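Side-chain contacts in beta-lactamase (Mycobacterium tuberculosis, PDB 4WHI), which is of unknown function but forms the C-terminal, all-beta domain of a penicillin-binding protein, probably of the beta-lactamase family: residues 55-58 against 62-65; 76-81 against 88-93; 16-21 against 40-45. All blocks are in the same frame, centred on the assembly; numbering follows the deposited sequence.

Interaction 1 of 3, residues 55-58 against 62-65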
# COMPACT_ATOMS: atom_id res chain seq x y z
N LEU A 55 5.92 1.36 -0.84
CA LEU A 55 4.71 2.12 -1.11
C LEU A 55 5.08 3.41 -1.81
O LEU A 55 5.88 4.18 -1.30
CB LEU A 55 3.95 2.43 0.19
CG LEU A 55 3.29 1.22 0.85
CD1 LEU A 55 2.72 1.61 2.21
CD2 LEU A 55 2.21 0.63 -0.04
N THR A 56 4.50 3.63 -2.98
CA THR A 56 4.74 4.84 -3.73
C THR A 56 3.50 5.72 -3.62
O THR A 56 2.39 5.25 -3.80
CB THR A 56 5.04 4.51 -5.21
OG1 THR A 56 6.26 3.78 -5.28
CG2 THR A 56 5.17 5.78 -6.05
N HIS A 57 3.69 7.00 -3.30
CA HIS A 57 2.56 7.90 -3.19
C HIS A 57 1.77 7.99 -4.49
O HIS A 57 2.34 8.06 -5.58
CB HIS A 57 3.01 9.28 -2.74
CG HIS A 57 1.86 10.16 -2.38
ND1 HIS A 57 1.58 11.33 -3.05
CD2 HIS A 57 0.89 10.02 -1.45
CE1 HIS A 57 0.50 11.87 -2.54
NE2 HIS A 57 0.06 11.10 -1.56
N TRP A 58 0.44 7.96 -4.36
CA TRP A 58 -0.49 8.07 -5.48
C TRP A 58 -1.24 9.41 -5.43
O TRP A 58 -1.07 10.25 -6.30
CB TRP A 58 -1.46 6.88 -5.46
CG TRP A 58 -2.51 6.88 -6.53
CD1 TRP A 58 -3.81 7.29 -6.40
CD2 TRP A 58 -2.38 6.39 -7.88
NE1 TRP A 58 -4.49 7.11 -7.59
CE2 TRP A 58 -3.64 6.56 -8.51
CE3 TRP A 58 -1.33 5.84 -8.61
CZ2 TRP A 58 -3.86 6.19 -9.84
CZ3 TRP A 58 -1.55 5.47 -9.94
CH2 TRP A 58 -2.81 5.65 -10.53
N THR A 62 -3.59 7.89 -0.34
CA THR A 62 -3.51 6.66 -1.11
C THR A 62 -2.11 6.49 -1.69
O THR A 62 -1.53 7.43 -2.23
CB THR A 62 -4.57 6.65 -2.24
OG1 THR A 62 -5.87 6.73 -1.66
CG2 THR A 62 -4.47 5.37 -3.08
N PHE A 63 -1.57 5.28 -1.52
CA PHE A 63 -0.30 4.86 -2.06
C PHE A 63 -0.54 3.65 -2.95
O PHE A 63 -1.64 3.08 -2.97
CB PHE A 63 0.65 4.48 -0.91
CG PHE A 63 1.05 5.63 -0.04
CD1 PHE A 63 0.17 6.15 0.90
CD2 PHE A 63 2.32 6.20 -0.15
CE1 PHE A 63 0.54 7.22 1.70
CE2 PHE A 63 2.69 7.27 0.66
CZ PHE A 63 1.80 7.78 1.58
N THR A 64 0.48 3.25 -3.70
CA THR A 64 0.42 2.02 -4.46
C THR A 64 1.65 1.16 -4.22
O THR A 64 2.70 1.65 -3.78
CB THR A 64 0.27 2.26 -5.98
OG1 THR A 64 1.40 3.00 -6.45
CG2 THR A 64 -1.04 3.01 -6.33
N PHE A 65 1.50 -0.12 -4.51
CA PHE A 65 2.63 -1.02 -4.59
C PHE A 65 2.51 -1.86 -5.86
O PHE A 65 1.44 -1.94 -6.48
CB PHE A 65 2.77 -1.87 -3.33
CG PHE A 65 1.57 -2.72 -3.02
CD1 PHE A 65 0.47 -2.19 -2.36
CD2 PHE A 65 1.56 -4.08 -3.33
CE1 PHE A 65 -0.63 -2.98 -2.05
CE2 PHE A 65 0.47 -4.87 -3.03
CZ PHE A 65 -0.63 -4.32 -2.39
O HOH W 1 5.63 1.15 -5.26
O HOH W 2 1.71 5.51 -7.22
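Phe63 takes the edge of His57 against one face of its ring, with the ring centroids 5.2 Å apart and the planes at 71°, an edge-to-face (T-shaped) pair. His57 CD2 does the touching, set toward the rim of the phenyl ring, and a bond from His57 NE2 to Gly60 O in the turn holds the imidazole there. This is the tightly packed side: Phe63 CD2 also lies 3.5 Å from His57 CA, Leu55 CB packs on Phe63 CB, and Leu55 CD2 reaches Phe65 CD1 at 4.0 Å. Tyr21 meets Phe63 edge-to-face as well, and Leu42 of the neighbouring strand 41-46 adds to the core. The frame is an antiparallel beta hairpin. Thr56 N to Thr64 O and Thr64 N to Thr56 O are both 2.8 Å. Toward the turn, Trp58 N reaches Thr62 O at 2.9 Å with a more bent N-H...O angle of 149°.

Packing is also close where Thr64 CG2 meets Trp58 CE3 at 3.6 Å; with chi1 60°, Thr64 OG1 sits between the backbone N and carbonyl carbon, leaving the methyl to the indole. Looser and watered is the polar part round exposed Thr56. One water joins Thr56 OG1 to Thr64 O, weakly at the carbonyl; another donates to His57 O and lies 2.6 Å from Thr64 OG1. Backbone bonds thus fix the register, apolar and ring contacts pack the Leu55 and Phe63 side, and waters bridge the polar atoms round Thr56 and Thr64.

Interaction 2 of 3, residues 76-81 against 88-93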
# COMPACT_ATOMS: atom_id res chain seq x y z
N SER A 76 1.88 -5.24 -11.71
CA SER A 76 0.61 -4.53 -11.70
C SER A 76 0.52 -3.68 -10.43
O SER A 76 1.09 -4.02 -9.39
CB SER A 76 -0.59 -5.48 -11.86
OG SER A 76 -0.63 -6.46 -10.86
N ILE A 77 -0.17 -2.55 -10.55
CA ILE A 77 -0.24 -1.54 -9.51
C ILE A 77 -1.48 -1.82 -8.65
O ILE A 77 -2.57 -2.06 -9.16
CB ILE A 77 -0.27 -0.12 -10.14
CG1 ILE A 77 1.06 0.15 -10.84
CG2 ILE A 77 -0.51 0.94 -9.08
CD1 ILE A 77 1.14 1.46 -11.60
N SER A 78 -1.28 -1.81 -7.34
CA SER A 78 -2.34 -2.13 -6.38
C SER A 78 -2.43 -1.01 -5.35
O SER A 78 -1.40 -0.52 -4.88
CB SER A 78 -2.02 -3.46 -5.71
OG SER A 78 -3.09 -3.89 -4.90
N LYS A 79 -3.65 -0.59 -5.01
CA LYS A 79 -3.85 0.54 -4.09
C LYS A 79 -3.86 0.17 -2.61
O LYS A 79 -4.44 -0.84 -2.20
CB LYS A 79 -5.14 1.31 -4.41
CG LYS A 79 -5.06 2.19 -5.64
CD LYS A 79 -6.27 3.11 -5.73
CE LYS A 79 -6.64 3.41 -7.17
NZ LYS A 79 -5.46 3.82 -7.99
N ALA A 80 -3.23 1.05 -1.83
CA ALA A 80 -3.22 1.00 -0.38
C ALA A 80 -3.73 2.34 0.14
O ALA A 80 -3.04 3.35 0.04
CB ALA A 80 -1.81 0.74 0.12
N THR A 81 -4.94 2.34 0.68
CA THR A 81 -5.61 3.58 1.07
C THR A 81 -5.68 3.68 2.58
O THR A 81 -6.28 2.83 3.24
CB THR A 81 -7.03 3.65 0.49
OG1 THR A 81 -6.97 3.49 -0.94
CG2 THR A 81 -7.70 4.99 0.81
N ASN A 88 -6.89 0.10 3.81
CA ASN A 88 -7.61 -0.75 2.88
C ASN A 88 -6.70 -1.13 1.73
O ASN A 88 -6.17 -0.26 1.04
CB ASN A 88 -8.86 -0.05 2.34
CG ASN A 88 -9.65 -0.94 1.38
OD1 ASN A 88 -9.36 -0.99 0.19
ND2 ASN A 88 -10.64 -1.65 1.91
N LEU A 89 -6.51 -2.43 1.56
CA LEU A 89 -5.72 -2.97 0.46
C LEU A 89 -6.66 -3.60 -0.55
O LEU A 89 -7.26 -4.65 -0.29
CB LEU A 89 -4.76 -4.04 0.99
CG LEU A 89 -3.74 -3.59 2.03
CD1 LEU A 89 -2.85 -4.77 2.37
CD2 LEU A 89 -2.92 -2.41 1.53
N GLU A 90 -6.81 -2.95 -1.70
CA GLU A 90 -7.76 -3.42 -2.70
C GLU A 90 -7.48 -4.87 -3.14
O GLU A 90 -8.42 -5.62 -3.40
CB GLU A 90 -7.84 -2.48 -3.89
CG GLU A 90 -6.56 -2.28 -4.67
CD GLU A 90 -6.77 -1.68 -6.06
OE1 GLU A 90 -7.92 -1.64 -6.54
OE2 GLU A 90 -5.78 -1.25 -6.67
N TYR A 91 -6.20 -5.26 -3.18
CA TYR A 91 -5.83 -6.62 -3.57
C TYR A 91 -6.54 -7.68 -2.72
O TYR A 91 -6.89 -8.75 -3.23
CB TYR A 91 -4.32 -6.83 -3.45
CG TYR A 91 -3.86 -8.17 -3.98
CD1 TYR A 91 -3.68 -8.37 -5.35
CD2 TYR A 91 -3.62 -9.24 -3.13
CE1 TYR A 91 -3.28 -9.60 -5.85
CE2 TYR A 91 -3.22 -10.47 -3.61
CZ TYR A 91 -3.05 -10.65 -4.97
OH TYR A 91 -2.64 -11.86 -5.47
N TYR A 92 -6.75 -7.36 -1.45
CA TYR A 92 -7.28 -8.32 -0.47
C TYR A 92 -8.74 -8.07 -0.11
O TYR A 92 -9.25 -8.66 0.85
CB TYR A 92 -6.46 -8.24 0.81
CG TYR A 92 -5.06 -8.76 0.66
CD1 TYR A 92 -4.81 -10.13 0.64
CD2 TYR A 92 -3.99 -7.90 0.56
CE1 TYR A 92 -3.52 -10.62 0.50
CE2 TYR A 92 -2.70 -8.37 0.43
CZ TYR A 92 -2.47 -9.73 0.40
OH TYR A 92 -1.19 -10.20 0.27
N ASP A 93 -9.43 -7.23 -0.87
CA ASP A 93 -10.75 -6.75 -0.46
C ASP A 93 -11.91 -7.30 -1.30
O ASP A 93 -13.01 -6.76 -1.24
CB ASP A 93 -10.77 -5.22 -0.48
CG ASP A 93 -11.76 -4.62 0.52
OD1 ASP A 93 -12.06 -5.27 1.55
OD2 ASP A 93 -12.22 -3.48 0.30
O HOH W 3 -4.93 -0.51 -9.03
O HOH W 4 -3.96 -3.57 -2.53
O HOH W 5 -7.42 0.68 -1.62
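Glu90 has CG between its backbone N and carbonyl carbon (chi1 61°) and an extended chain beyond it (chi2 163°), which carries the carboxylate across to the backbone of Lys79. There OE2 accepts a bond from Lys79 N at 2.8 Å on its anti side, 21° out of the carboxylate plane. The return bond, Glu90 N to Lys79 O, is longer at 3.2 Å. A water donates to both Glu90 OE2 and Ile77 O, so OE2 has two donors; Lys79 NZ stays 5.2 Å from it and makes a cation-pi contact with Trp58.

The pairing belongs to the antiparallel hairpin of strands 77-83 and 86-89. Thr81 and Asn88 form a hydrogen-bonded pair, with both N-to-O distances 2.9 Å, and Ala80 and Leu89 the neighbouring non-hydrogen-bonded pair. After Leu89 the chain turns into a short 3-10 segment, and the Glu90 carboxylate takes the acceptor role at Lys79 N. Another water fills in beside it, linking Ser78 OG, Lys79 O and Tyr91 N. On the buried face Leu89 CD2 packs on Ala80 CB at 3.6 Å. Asn88 ND2 donates to Asp93 OD2 at 2.9 Å, from above the carboxylate plane, and also bonds to Thr99 OG1.

Interaction 3 of 3, residues 16-21 against 40-45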
# COMPACT_ATOMS: atom_id res chain seq x y z
N ARG A 16 0.17 13.11 4.14
CA ARG A 16 0.52 13.52 5.50
C ARG A 16 2.01 13.25 5.75
O ARG A 16 2.63 12.51 4.99
CB ARG A 16 -0.30 12.73 6.53
CG ARG A 16 -1.78 13.09 6.61
CD ARG A 16 -2.48 12.34 7.74
NE ARG A 16 -3.50 13.18 8.41
CZ ARG A 16 -3.32 13.88 9.54
NH1 ARG A 16 -2.16 13.87 10.19
NH2 ARG A 16 -4.32 14.59 10.03
N PRO A 17 2.59 13.85 6.81
CA PRO A 17 3.93 13.42 7.24
C PRO A 17 3.96 11.89 7.32
O PRO A 17 3.01 11.30 7.82
CB PRO A 17 4.08 14.06 8.62
CG PRO A 17 3.14 15.22 8.62
CD PRO A 17 2.01 14.87 7.70
N LEU A 18 5.02 11.27 6.82
CA LEU A 18 5.00 9.82 6.63
C LEU A 18 4.87 9.02 7.93
O LEU A 18 4.32 7.93 7.93
CB LEU A 18 6.19 9.35 5.79
CG LEU A 18 6.16 9.81 4.32
CD1 LEU A 18 7.38 9.30 3.58
CD2 LEU A 18 4.88 9.39 3.61
N ASN A 19 5.33 9.58 9.05
CA ASN A 19 5.16 8.91 10.34
C ASN A 19 3.70 8.57 10.63
O ASN A 19 3.42 7.59 11.32
CB ASN A 19 5.73 9.76 11.48
CG ASN A 19 4.79 10.88 11.90
OD1 ASN A 19 4.83 12.00 11.36
ND2 ASN A 19 3.96 10.60 12.88
N ASP A 20 2.78 9.38 10.12
CA ASP A 20 1.35 9.18 10.39
C ASP A 20 0.82 7.83 9.92
O ASP A 20 -0.13 7.31 10.51
CB ASP A 20 0.50 10.29 9.77
CG ASP A 20 0.50 11.55 10.59
OD1 ASP A 20 0.97 11.54 11.75
OD2 ASP A 20 -0.00 12.57 10.06
N TYR A 21 1.44 7.27 8.89
CA TYR A 21 0.98 6.01 8.30
C TYR A 21 1.58 4.76 8.95
O TYR A 21 1.07 3.65 8.77
CB TYR A 21 1.28 6.00 6.81
CG TYR A 21 0.71 7.19 6.06
CD1 TYR A 21 -0.65 7.29 5.81
CD2 TYR A 21 1.54 8.21 5.60
CE1 TYR A 21 -1.18 8.37 5.11
CE2 TYR A 21 1.02 9.29 4.90
CZ TYR A 21 -0.33 9.37 4.66
OH TYR A 21 -0.84 10.44 3.97
N GLY A 40 13.22 7.65 4.12
CA GLY A 40 12.29 8.33 3.23
C GLY A 40 11.23 7.46 2.55
O GLY A 40 10.39 7.98 1.82
N GLN A 41 11.25 6.16 2.81
CA GLN A 41 10.41 5.19 2.10
C GLN A 41 9.44 4.53 3.08
O GLN A 41 9.87 4.02 4.11
CB GLN A 41 11.30 4.11 1.48
CG GLN A 41 10.57 3.06 0.66
CD GLN A 41 10.03 3.62 -0.64
OE1 GLN A 41 10.80 4.10 -1.47
NE2 GLN A 41 8.71 3.58 -0.82
N LEU A 42 8.15 4.55 2.75
CA LEU A 42 7.18 3.69 3.43
C LEU A 42 7.22 2.31 2.78
O LEU A 42 7.32 2.19 1.55
CB LEU A 42 5.76 4.24 3.36
CG LEU A 42 5.33 5.38 4.27
CD1 LEU A 42 3.87 5.72 3.99
CD2 LEU A 42 5.51 5.04 5.74
N ARG A 43 7.15 1.28 3.61
CA ARG A 43 7.09 -0.11 3.15
C ARG A 43 5.90 -0.81 3.78
O ARG A 43 5.52 -0.51 4.91
CB ARG A 43 8.36 -0.88 3.52
CG ARG A 43 9.66 -0.20 3.11
CD ARG A 43 10.28 0.60 4.25
NE ARG A 43 10.51 -0.26 5.40
CZ ARG A 43 11.56 -1.07 5.55
NH1 ARG A 43 12.54 -1.09 4.65
NH2 ARG A 43 11.63 -1.84 6.62
N LEU A 44 5.32 -1.75 3.04
CA LEU A 44 4.22 -2.59 3.48
C LEU A 44 4.69 -4.04 3.54
O LEU A 44 5.15 -4.58 2.53
CB LEU A 44 3.07 -2.47 2.48
CG LEU A 44 1.88 -3.43 2.60
CD1 LEU A 44 1.15 -3.18 3.90
CD2 LEU A 44 0.94 -3.24 1.42
N SER A 45 4.60 -4.66 4.72
CA SER A 45 4.96 -6.07 4.90
C SER A 45 3.71 -6.91 5.21
O SER A 45 2.92 -6.55 6.08
CB SER A 45 5.97 -6.24 6.03
OG SER A 45 7.16 -5.53 5.77
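Leu18 and Leu42 meet through their methyl groups, Leu18 CD2 lying 3.8 Å from Leu42 CD1, in a contact made by van der Waals packing, with no hydrogen bond between the two segments. The same Leu42 CD1 lies 3.8 Å from both Tyr21 CB and Tyr21 CD2, so one methyl is shared by a leucine branch and the near end of the tyrosine side chain. The Tyr21 and Leu42 side chains run at about a right angle to each other. Leu42 has CG anti to its carbonyl carbon (chi1 -78°), and a chi2 of 180° carries CD1 outward to Leu18 and Tyr21, while CD2 turns to Leu18 O. Backbone is touched a second time where Leu18 CD1 comes 3.7 Å from Gly40 O.

Polar bonds work within the loop instead. Tyr21 N donates to Leu18 O at 3.1 Å and Asp20 N to Pro17 O, folding the loop into a compact turn that sets Leu18 and Tyr21 toward the strand. Arg16 N donates to Tyr21 OH at 2.9 Å, and that hydroxyl also bonds to Asp61 OD1, so the far end of the ring is held by two partners. Arg16 NH1 forms a salt bridge with Asp20 OD2, the oxygen lying in the guanidinium plane.

The loop 16-21 thus packs over one face of the antiparallel sheet just ahead of strand 23-25. Leu42 of strand 41-46 also touches Val35 of strand 33-38 and Phe63 of strand 62-66, while Tyr21 extends the same apolar layer to Phe63 and to Phe82 of strand 77-83.

How the interactions relate
From the N terminus, interaction 3 comes first, bringing loop 16-21 back onto strand 41-46 and closing a loop that includes strands 23-25 and 33-38. Interaction 1 then closes the tight hairpin of strands 51-59 and 62-66, and interaction 2 the hairpin of strands 77-83 and 86-89. The three follow in series, none enclosing or crossing another. The strands of all three contacts belong to one antiparallel sheet, over which loop 16-21 packs: Leu55 N lies 2.9 Å from Leu42 O between interactions 3 and 1, and Ala80 N lies 2.8 Å from Phe63 O between 1 and 2. Interactions 2 and 3, with centres about 16 Å apart, still touch through Leu89 and Leu44.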